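Local coordinates for D-alanyl-D-alanine carboxypeptidase DacD (Escherichia coli, PDB 5FSR), which removes the C-terminal D-alanine from the peptide stems of cell-wall precursors, acting as a serine-type penicillin-binding DD-carboxypeptidase in peptidoglycan biosynthesis, at residues F199-S207 and L222-L232; T234-I245 and A257-R268. All blocks are in the same frame, centred on the assembly; numbering follows the deposited sequence.

Contact 1. Residues F199-S207 and L222-L232; sequences FYHMYSEKS and LWDKTMNVDGL
The Tyr200 ring meets Asp230 OD1 at its edge, in the ring plane, while water 1 sits over one face, offset toward the rim. Leu232 CG also lies near the ring plane at the edge. Ring and carboxylate planes are nearly perpendicular, and Tyr200 OH donates to Asp230 OD1 at 2.6 Å, approaching from above the carboxylate plane, 49° out of it. With Tyr200 CG anti to the backbone N (chi1 178°), the side chain reaches across to the 222-232 segment. Tyr203 turns an edge to the partner segment as well: Leu232 O lies near its plane, 3.3 Å from Tyr203 CD1, and Tyr203 CB packs 3.3 Å from Gly231 O. The Trp223 indole carries its own Leu222 CB over one face; the aliphatic part of Lys206 approaches it obliquely, Lys206 CD lying 3.3 Å from Trp223 NE1. Bends at chi3 and chi4 bring Lys206 NZ to 4.7 Å from the centroid of the five-membered ring, 28° off its normal, an off-centre cation-pi contact. Between the tyrosines and the Lys206-Trp223 pair, Leu222 CD1 rests 3.7 Å from Tyr203 O. Water 1 donates to Tyr200 O at 2.9 Å and only weakly to Asp230 O. Leu232 precedes Lys233, a substrate-binding residue by similarity, and Tyr203 lies about 6 Å (nearest side-chain atoms) from Lys67, the proton acceptor by similarity, so the contact probably borders the active site. Asp230 OD1 also forms a salt bridge with Arg254; sharing one oxygen probably favours a charged carboxylate and fixes the phenol's direction.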
loop_
_atom_site.group_PDB
_atom_site.type_symbol
_atom_site.label_atom_id
_atom_site.label_comp_id
_atom_site.label_asym_id
_atom_site.label_seq_id
_atom_site.Cartn_x
_atom_site.Cartn_y
_atom_site.Cartn_z
ATOM N N PHE A 199 -11.930 1.673 5.330
ATOM C CA PHE A 199 -10.923 0.768 5.802
ATOM C C PHE A 199 -9.601 1.501 5.757
ATOM O O PHE A 199 -8.931 1.649 6.808
ATOM C CB PHE A 199 -10.871 -0.502 5.004
ATOM C CG PHE A 199 -10.244 -1.603 5.738
ATOM C CD1 PHE A 199 -8.872 -1.789 5.697
ATOM C CD2 PHE A 199 -11.029 -2.428 6.564
ATOM C CE1 PHE A 199 -8.287 -2.822 6.419
ATOM C CE2 PHE A 199 -10.457 -3.427 7.304
ATOM C CZ PHE A 199 -9.090 -3.634 7.220
ATOM N N TYR A 200 -9.260 2.030 4.583
ATOM C CA TYR A 200 -7.970 2.677 4.405
ATOM C C TYR A 200 -7.791 3.777 5.452
ATOM O O TYR A 200 -6.692 3.923 5.964
ATOM C CB TYR A 200 -7.722 3.234 2.970
ATOM C CG TYR A 200 -6.380 3.936 2.912
ATOM C CD1 TYR A 200 -5.209 3.231 3.140
ATOM C CD2 TYR A 200 -6.280 5.325 2.738
ATOM C CE1 TYR A 200 -3.977 3.856 3.156
ATOM C CE2 TYR A 200 -5.035 5.970 2.760
ATOM C CZ TYR A 200 -3.889 5.231 2.948
ATOM O OH TYR A 200 -2.620 5.811 2.976
ATOM N N HIS A 201 -8.855 4.546 5.743
ATOM C CA HIS A 201 -8.795 5.655 6.714
ATOM C C HIS A 201 -8.227 5.263 8.087
ATOM O O HIS A 201 -7.564 6.065 8.725
ATOM C CB HIS A 201 -10.159 6.331 6.911
ATOM C CG HIS A 201 -10.057 7.692 7.523
ATOM N ND1 HIS A 201 -10.147 7.905 8.878
ATOM C CD2 HIS A 201 -9.807 8.902 6.967
ATOM C CE1 HIS A 201 -9.984 9.191 9.134
ATOM N NE2 HIS A 201 -9.775 9.817 7.991
ATOM N N MET A 202 -8.423 4.016 8.502
ATOM C CA MET A 202 -7.876 3.523 9.767
ATOM C C MET A 202 -6.351 3.544 9.804
ATOM O O MET A 202 -5.773 3.480 10.910
ATOM C CB MET A 202 -8.355 2.097 10.069
ATOM C CG MET A 202 -9.846 1.924 10.292
ATOM S SD MET A 202 -10.234 0.189 10.634
ATOM C CE MET A 202 -11.910 0.349 11.236
ATOM N N TYR A 203 -5.684 3.629 8.637
ATOM C CA TYR A 203 -4.219 3.795 8.613
ATOM C C TYR A 203 -3.790 5.138 9.110
ATOM O O TYR A 203 -2.703 5.252 9.614
ATOM C CB TYR A 203 -3.574 3.497 7.238
ATOM C CG TYR A 203 -3.446 2.010 6.941
ATOM C CD1 TYR A 203 -2.323 1.312 7.318
ATOM C CD2 TYR A 203 -4.453 1.318 6.305
ATOM C CE1 TYR A 203 -2.206 -0.039 7.068
ATOM C CE2 TYR A 203 -4.339 -0.027 6.071
ATOM C CZ TYR A 203 -3.215 -0.695 6.448
ATOM O OH TYR A 203 -3.075 -2.040 6.178
ATOM N N SER A 204 -4.662 6.127 9.036
ATOM C CA SER A 204 -4.378 7.435 9.584
ATOM C C SER A 204 -4.755 7.658 11.064
ATOM O O SER A 204 -4.463 8.739 11.590
ATOM C CB SER A 204 -5.123 8.475 8.763
ATOM O OG SER A 204 -6.526 8.392 8.997
ATOM N N GLU A 205 -5.424 6.715 11.736
ATOM C CA GLU A 205 -5.822 6.969 13.149
ATOM C C GLU A 205 -4.588 6.909 14.029
ATOM O O GLU A 205 -3.783 6.006 13.929
ATOM C CB GLU A 205 -6.898 5.997 13.616
ATOM C CG GLU A 205 -8.185 6.116 12.828
ATOM C CD GLU A 205 -9.152 4.944 13.012
ATOM O OE1 GLU A 205 -8.998 4.089 13.934
ATOM O OE2 GLU A 205 -10.107 4.881 12.211
ATOM N N LYS A 206 -4.414 7.895 14.875
ATOM C CA LYS A 206 -3.162 7.997 15.652
ATOM C C LYS A 206 -3.090 7.108 16.887
ATOM O O LYS A 206 -1.979 6.776 17.294
ATOM C CB LYS A 206 -2.850 9.426 16.033
ATOM C CG LYS A 206 -2.672 10.360 14.831
ATOM C CD LYS A 206 -2.289 11.768 15.284
ATOM C CE LYS A 206 -3.114 12.869 14.544
ATOM N NZ LYS A 206 -2.350 13.423 13.386
ATOM N N SER A 207 -4.242 6.681 17.434
ATOM C CA SER A 207 -4.286 5.881 18.671
ATOM C C SER A 207 -5.474 4.936 18.769
ATOM O O SER A 207 -6.535 5.171 18.165
ATOM C CB SER A 207 -4.349 6.791 19.892
ATOM O OG SER A 207 -3.300 7.722 19.867
ATOM N N LEU A 222 2.970 10.015 10.035
ATOM C CA LEU A 222 1.633 10.604 10.274
ATOM C C LEU A 222 1.633 11.997 10.942
ATOM O O LEU A 222 0.712 12.781 10.688
ATOM C CB LEU A 222 0.763 9.650 11.133
ATOM C CG LEU A 222 0.237 8.350 10.513
ATOM C CD1 LEU A 222 -0.630 7.590 11.511
ATOM C CD2 LEU A 222 -0.545 8.614 9.226
ATOM N N TRP A 223 2.627 12.265 11.809
ATOM C CA TRP A 223 2.768 13.537 12.536
ATOM C C TRP A 223 3.709 14.524 11.840
ATOM O O TRP A 223 4.130 15.485 12.458
ATOM C CB TRP A 223 3.316 13.311 13.974
ATOM C CG TRP A 223 2.359 12.710 14.930
ATOM C CD1 TRP A 223 1.431 13.376 15.682
ATOM C CD2 TRP A 223 2.241 11.324 15.270
ATOM N NE1 TRP A 223 0.717 12.479 16.445
ATOM C CE2 TRP A 223 1.196 11.214 16.221
ATOM C CE3 TRP A 223 2.910 10.157 14.859
ATOM C CZ2 TRP A 223 0.791 9.984 16.766
ATOM C CZ3 TRP A 223 2.499 8.919 15.401
ATOM C CH2 TRP A 223 1.446 8.852 16.350
ATOM N N ASP A 224 4.035 14.291 10.571
ATOM C CA ASP A 224 4.917 15.187 9.825
ATOM C C ASP A 224 4.175 16.477 9.556
ATOM O O ASP A 224 3.060 16.458 9.058
ATOM C CB ASP A 224 5.353 14.542 8.515
ATOM C CG ASP A 224 6.456 15.314 7.805
ATOM O OD1 ASP A 224 6.887 16.385 8.277
ATOM O OD2 ASP A 224 6.892 14.857 6.730
ATOM N N LYS A 225 4.814 17.595 9.888
ATOM C CA LYS A 225 4.213 18.928 9.758
ATOM C C LYS A 225 4.683 19.635 8.470
ATOM O O LYS A 225 4.784 20.881 8.436
ATOM C CB LYS A 225 4.536 19.793 11.006
ATOM N N THR A 226 4.997 18.861 7.436
ATOM C CA THR A 226 5.316 19.406 6.128
ATOM C C THR A 226 4.642 18.688 4.936
ATOM O O THR A 226 4.880 19.081 3.787
ATOM C CB THR A 226 6.846 19.440 5.917
ATOM O OG1 THR A 226 7.168 20.474 4.978
ATOM C CG2 THR A 226 7.401 18.090 5.414
ATOM N N MET A 227 3.817 17.664 5.203
ATOM C CA MET A 227 3.073 16.897 4.172
ATOM C C MET A 227 1.729 16.383 4.743
ATOM O O MET A 227 1.447 16.551 5.944
ATOM C CB MET A 227 3.880 15.684 3.672
ATOM C CG MET A 227 5.402 15.810 3.638
ATOM S SD MET A 227 6.148 14.388 2.810
ATOM C CE MET A 227 5.826 14.782 1.100
ATOM N N ASN A 228 0.928 15.767 3.877
ATOM C CA ASN A 228 -0.344 15.138 4.224
ATOM C C ASN A 228 -0.153 13.642 4.032
ATOM O O ASN A 228 -0.677 13.064 3.060
ATOM C CB ASN A 228 -1.466 15.695 3.313
ATOM C CG ASN A 228 -2.830 15.021 3.517
ATOM O OD1 ASN A 228 -3.039 14.280 4.463
ATOM N ND2 ASN A 228 -3.768 15.293 2.616
ATOM N N VAL A 229 0.641 13.033 4.921
ATOM C CA VAL A 229 0.917 11.586 4.897
ATOM C C VAL A 229 -0.147 10.867 5.734
ATOM O O VAL A 229 -0.334 11.185 6.906
ATOM C CB VAL A 229 2.327 11.226 5.425
ATOM C CG1 VAL A 229 2.526 9.715 5.486
ATOM C CG2 VAL A 229 3.414 11.832 4.563
ATOM N N ASP A 230 -0.852 9.922 5.123
ATOM C CA ASP A 230 -1.869 9.155 5.822
ATOM C C ASP A 230 -1.449 7.670 5.741
ATOM O O ASP A 230 -2.294 6.777 5.757
ATOM C CB ASP A 230 -3.281 9.490 5.280
ATOM C CG ASP A 230 -3.485 9.108 3.803
ATOM O OD1 ASP A 230 -2.683 8.362 3.209
ATOM O OD2 ASP A 230 -4.496 9.552 3.228
ATOM N N GLY A 231 -0.113 7.497 5.798
ATOM C CA GLY A 231 0.727 6.442 5.204
ATOM C C GLY A 231 0.331 5.077 5.623
ATOM O O GLY A 231 -0.813 4.901 6.049
ATOM N N LEU A 232 1.214 4.082 5.451
ATOM C CA LEU A 232 0.814 2.709 5.742
ATOM C C LEU A 232 1.496 2.101 6.998
ATOM O O LEU A 232 0.845 1.923 7.999
ATOM C CB LEU A 232 0.901 1.802 4.511
ATOM C CG LEU A 232 -0.231 1.988 3.472
ATOM C CD1 LEU A 232 0.149 2.983 2.361
ATOM C CD2 LEU A 232 -0.641 0.681 2.824
HETATM O O HOH W 1 -5.779 6.690 5.962
HETATM O O HOH W 2 -0.249 5.054 8.965
#

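Contact 2. Residues T234-I245 and A257-R268; sequences TGHTSGAGFNLI and AVVMGADSAKGR
Asn243 O is gripped by two donors: Gly235 N at 3.0 Å, from the neighbouring strand, and Arg268 NH1 at 3.2 Å. The arginine bond is bent, with an N-H...O angle of 138°, and lies in the carbonyl plane, although the oxygen is tilted 30° from the guanidinium plane. Arg268 stays extended from CG to NE, and its flat group has Thr234 CB over the centre of one face and Phe242 CD2 toward the rim of the other. The Phe242 ring is itself sandwiched. Ser264 CA makes a CH-pi contact over one face, 4.0 Å from the ring centroid, and His236 CD2 lies over the opposite face. The Asn243 amide works in both directions: OD1 accepts from Gly261 N at 2.9 Å, nearly along the C=O axis, while ND2 donates to Thr237 OG1 in the amide plane. Leu244 N bonds to Val259 O at 2.8 Å. Ser264 is the helix N-cap, its OG accepting from Gly267 N. Strands 242-245 and 257-260 run antiparallel, at 171°. Gly261 and Ala262 face Phe242 as a G1 beta bulge in their hairpin; Ala240 and Gly241 face Thr237 as a classic bulge between strands 228-236 and 242-250. Gly235 lies about 4 Å (nearest atoms) from Ser64, the acyl-ester serine by similarity, placing this antiparallel sheet beside the active site, as in the penicillin-recognising serine-enzyme (DD-peptidase) fold.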
loop_
_atom_site.group_PDB
_atom_site.type_symbol
_atom_site.label_atom_id
_atom_site.label_comp_id
_atom_site.label_asym_id
_atom_site.label_seq_id
_atom_site.Cartn_x
_atom_site.Cartn_y
_atom_site.Cartn_z
ATOM N N THR A 234 5.558 0.873 9.001
ATOM C CA THR A 234 6.989 0.776 9.159
ATOM C C THR A 234 7.343 -0.613 9.720
ATOM O O THR A 234 6.508 -1.301 10.273
ATOM C CB THR A 234 7.486 1.894 10.079
ATOM O OG1 THR A 234 6.751 1.858 11.289
ATOM C CG2 THR A 234 7.256 3.261 9.463
ATOM N N GLY A 235 8.575 -1.057 9.526
ATOM C CA GLY A 235 8.947 -2.363 10.005
ATOM C C GLY A 235 10.424 -2.671 9.916
ATOM O O GLY A 235 11.256 -1.857 9.453
ATOM N N HIS A 236 10.744 -3.855 10.435
ATOM C CA HIS A 236 12.097 -4.324 10.490
ATOM C C HIS A 236 12.176 -5.840 10.285
ATOM O O HIS A 236 11.333 -6.606 10.775
ATOM C CB HIS A 236 12.752 -3.902 11.808
ATOM C CG HIS A 236 14.146 -4.415 11.961
ATOM N ND1 HIS A 236 14.415 -5.622 12.562
ATOM C CD2 HIS A 236 15.337 -3.929 11.539
ATOM C CE1 HIS A 236 15.717 -5.838 12.550
ATOM N NE2 HIS A 236 16.302 -4.826 11.935
ATOM N N THR A 237 13.239 -6.240 9.590
ATOM C CA THR A 237 13.477 -7.598 9.171
ATOM C C THR A 237 14.819 -7.951 9.770
ATOM O O THR A 237 15.846 -7.473 9.282
ATOM C CB THR A 237 13.587 -7.671 7.617
ATOM O OG1 THR A 237 12.480 -7.000 6.994
ATOM C CG2 THR A 237 13.667 -9.118 7.141
ATOM N N SER A 238 14.808 -8.760 10.830
ATOM C CA SER A 238 16.011 -9.342 11.433
ATOM C C SER A 238 17.159 -9.539 10.421
ATOM O O SER A 238 17.036 -10.320 9.466
ATOM C CB SER A 238 15.635 -10.691 12.093
ATOM O OG SER A 238 16.707 -11.234 12.872
ATOM N N GLY A 239 18.234 -8.759 10.592
ATOM C CA GLY A 239 19.452 -8.847 9.760
ATOM C C GLY A 239 19.358 -8.436 8.296
ATOM O O GLY A 239 20.196 -8.828 7.487
ATOM N N ALA A 240 18.323 -7.672 7.958
ATOM C CA ALA A 240 18.096 -7.175 6.595
ATOM C C ALA A 240 17.525 -5.752 6.592
ATOM O O ALA A 240 16.881 -5.349 5.628
ATOM C CB ALA A 240 17.148 -8.132 5.850
ATOM N N GLY A 241 17.748 -5.008 7.675
ATOM C CA GLY A 241 17.399 -3.598 7.740
ATOM C C GLY A 241 15.948 -3.229 7.987
ATOM O O GLY A 241 15.115 -4.068 8.413
ATOM N N PHE A 242 15.673 -1.953 7.700
ATOM C CA PHE A 242 14.489 -1.256 8.116
ATOM C C PHE A 242 13.665 -0.878 6.873
ATOM O O PHE A 242 14.200 -0.511 5.831
ATOM C CB PHE A 242 14.890 -0.020 8.938
ATOM C CG PHE A 242 15.630 -0.346 10.232
ATOM C CD1 PHE A 242 16.993 -0.613 10.229
ATOM C CD2 PHE A 242 14.958 -0.390 11.462
ATOM C CE1 PHE A 242 17.670 -0.912 11.407
ATOM C CE2 PHE A 242 15.635 -0.694 12.639
ATOM C CZ PHE A 242 16.986 -0.961 12.615
ATOM N N ASN A 243 12.349 -0.991 7.002
ATOM C CA ASN A 243 11.429 -0.932 5.896
ATOM C C ASN A 243 10.315 0.070 6.183
ATOM O O ASN A 243 10.067 0.411 7.328
ATOM C CB ASN A 243 10.842 -2.324 5.602
ATOM C CG ASN A 243 11.902 -3.411 5.521
ATOM O OD1 ASN A 243 12.991 -3.201 5.008
ATOM N ND2 ASN A 243 11.576 -4.594 6.047
ATOM N N LEU A 244 9.643 0.527 5.118
ATOM C CA LEU A 244 8.577 1.529 5.236
ATOM C C LEU A 244 7.638 1.537 4.019
ATOM O O LEU A 244 8.033 1.177 2.921
ATOM C CB LEU A 244 9.202 2.897 5.424
ATOM C CG LEU A 244 8.244 4.078 5.623
ATOM C CD1 LEU A 244 8.872 5.162 6.467
ATOM C CD2 LEU A 244 7.819 4.652 4.292
ATOM N N ILE A 245 6.367 1.891 4.272
ATOM C CA ILE A 245 5.364 2.151 3.245
ATOM C C ILE A 245 4.605 3.413 3.684
ATOM O O ILE A 245 3.794 3.358 4.603
ATOM C CB ILE A 245 4.449 0.944 3.001
ATOM C CG1 ILE A 245 5.325 -0.269 2.669
ATOM C CG2 ILE A 245 3.462 1.196 1.853
ATOM C CD1 ILE A 245 4.650 -1.432 2.018
ATOM N N ALA A 257 5.494 5.737 -1.536
ATOM C CA ALA A 257 6.904 5.414 -1.384
ATOM C C ALA A 257 7.126 4.139 -0.555
ATOM O O ALA A 257 6.723 4.075 0.602
ATOM C CB ALA A 257 7.606 6.569 -0.727
ATOM N N VAL A 258 7.738 3.118 -1.162
ATOM C CA VAL A 258 8.197 1.930 -0.456
ATOM C C VAL A 258 9.695 2.047 -0.310
ATOM O O VAL A 258 10.395 2.312 -1.312
ATOM C CB VAL A 258 7.864 0.631 -1.208
ATOM C CG1 VAL A 258 8.472 -0.579 -0.516
ATOM C CG2 VAL A 258 6.364 0.430 -1.303
ATOM N N VAL A 259 10.195 1.885 0.922
ATOM C CA VAL A 259 11.629 1.800 1.164
ATOM C C VAL A 259 11.895 0.482 1.877
ATOM O O VAL A 259 11.133 0.105 2.742
ATOM C CB VAL A 259 12.128 3.001 1.994
ATOM C CG1 VAL A 259 13.595 2.815 2.410
ATOM C CG2 VAL A 259 11.957 4.307 1.217
ATOM N N MET A 260 12.967 -0.220 1.513
ATOM C CA MET A 260 13.318 -1.501 2.127
ATOM C C MET A 260 14.827 -1.678 2.310
ATOM O O MET A 260 15.612 -1.474 1.378
ATOM C CB MET A 260 12.797 -2.647 1.285
ATOM C CG MET A 260 11.287 -2.675 1.194
ATOM S SD MET A 260 10.688 -4.223 0.502
ATOM C CE MET A 260 10.401 -5.093 2.045
ATOM N N GLY A 261 15.223 -2.075 3.520
ATOM C CA GLY A 261 16.623 -2.300 3.842
ATOM C C GLY A 261 17.427 -1.054 4.141
ATOM O O GLY A 261 18.632 -1.054 3.915
ATOM N N ALA A 262 16.790 -0.001 4.655
ATOM C CA ALA A 262 17.517 1.203 5.097
ATOM C C ALA A 262 18.338 0.880 6.353
ATOM O O ALA A 262 17.947 -0.016 7.111
ATOM C CB ALA A 262 16.553 2.359 5.354
ATOM N N ASP A 263 19.469 1.589 6.532
ATOM C CA ASP A 263 20.439 1.382 7.662
ATOM C C ASP A 263 19.818 1.347 9.072
ATOM O O ASP A 263 20.281 0.637 9.976
ATOM C CB ASP A 263 21.460 2.536 7.720
ATOM C CG ASP A 263 22.510 2.484 6.614
ATOM O OD1 ASP A 263 22.195 2.045 5.481
ATOM O OD2 ASP A 263 23.658 2.922 6.885
ATOM N N SER A 264 18.818 2.199 9.243
ATOM C CA SER A 264 18.368 2.642 10.532
ATOM C C SER A 264 16.974 3.174 10.354
ATOM O O SER A 264 16.584 3.561 9.234
ATOM C CB SER A 264 19.251 3.787 11.010
ATOM O OG SER A 264 18.832 5.009 10.408
ATOM N N ALA A 265 16.246 3.234 11.460
ATOM C CA ALA A 265 14.876 3.726 11.467
ATOM C C ALA A 265 14.806 5.179 11.012
ATOM O O ALA A 265 13.826 5.580 10.390
ATOM C CB ALA A 265 14.260 3.575 12.856
ATOM N N LYS A 266 15.830 5.962 11.349
ATOM C CA LYS A 266 15.880 7.368 10.947
ATOM C C LYS A 266 16.126 7.511 9.453
ATOM O O LYS A 266 15.591 8.425 8.825
ATOM C CB LYS A 266 16.960 8.143 11.695
ATOM C CG LYS A 266 16.638 9.613 11.804
ATOM C CD LYS A 266 17.889 10.404 12.161
ATOM C CE LYS A 266 18.207 10.220 13.639
ATOM N NZ LYS A 266 19.529 10.752 14.077
ATOM N N GLY A 267 16.944 6.610 8.908
ATOM C CA GLY A 267 17.202 6.533 7.473
ATOM C C GLY A 267 15.932 6.404 6.659
ATOM O O GLY A 267 15.652 7.256 5.836
ATOM N N ARG A 268 15.143 5.370 6.940
ATOM C CA ARG A 268 13.929 5.073 6.178
ATOM C C ARG A 268 12.893 6.175 6.268
ATOM O O ARG A 268 12.085 6.313 5.362
ATOM C CB ARG A 268 13.265 3.761 6.658
ATOM C CG ARG A 268 12.422 3.969 7.902
ATOM C CD ARG A 268 11.904 2.707 8.498
ATOM N NE ARG A 268 11.561 2.940 9.898
ATOM C CZ ARG A 268 11.146 2.001 10.740
ATOM N NH1 ARG A 268 10.993 0.733 10.325
ATOM N NH2 ARG A 268 10.868 2.328 12.012
#

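From the N terminus, the chain first closes contact 1, whose 14-residue loop between Ser207 and Leu222 holds most of strand 207-210 and all of strand 213-216. Contact 2 follows in series, its 11 intervening residues completing the hairpin of strands 242-250 and 253-262; the loops neither cross nor enclose one another. The centres lie about 18 Å apart, yet both use strand 228-236, and Leu232 N approaches Ile245 O at 2.8 Å, probably a hydrogen bond. Contact 1 thus ties the end of helix 197-201 and the chain after it to this edge strand, whereas contact 2 joins strands 242-250 and 253-262, and the end of strand 228-236, to the start of helix 265-282.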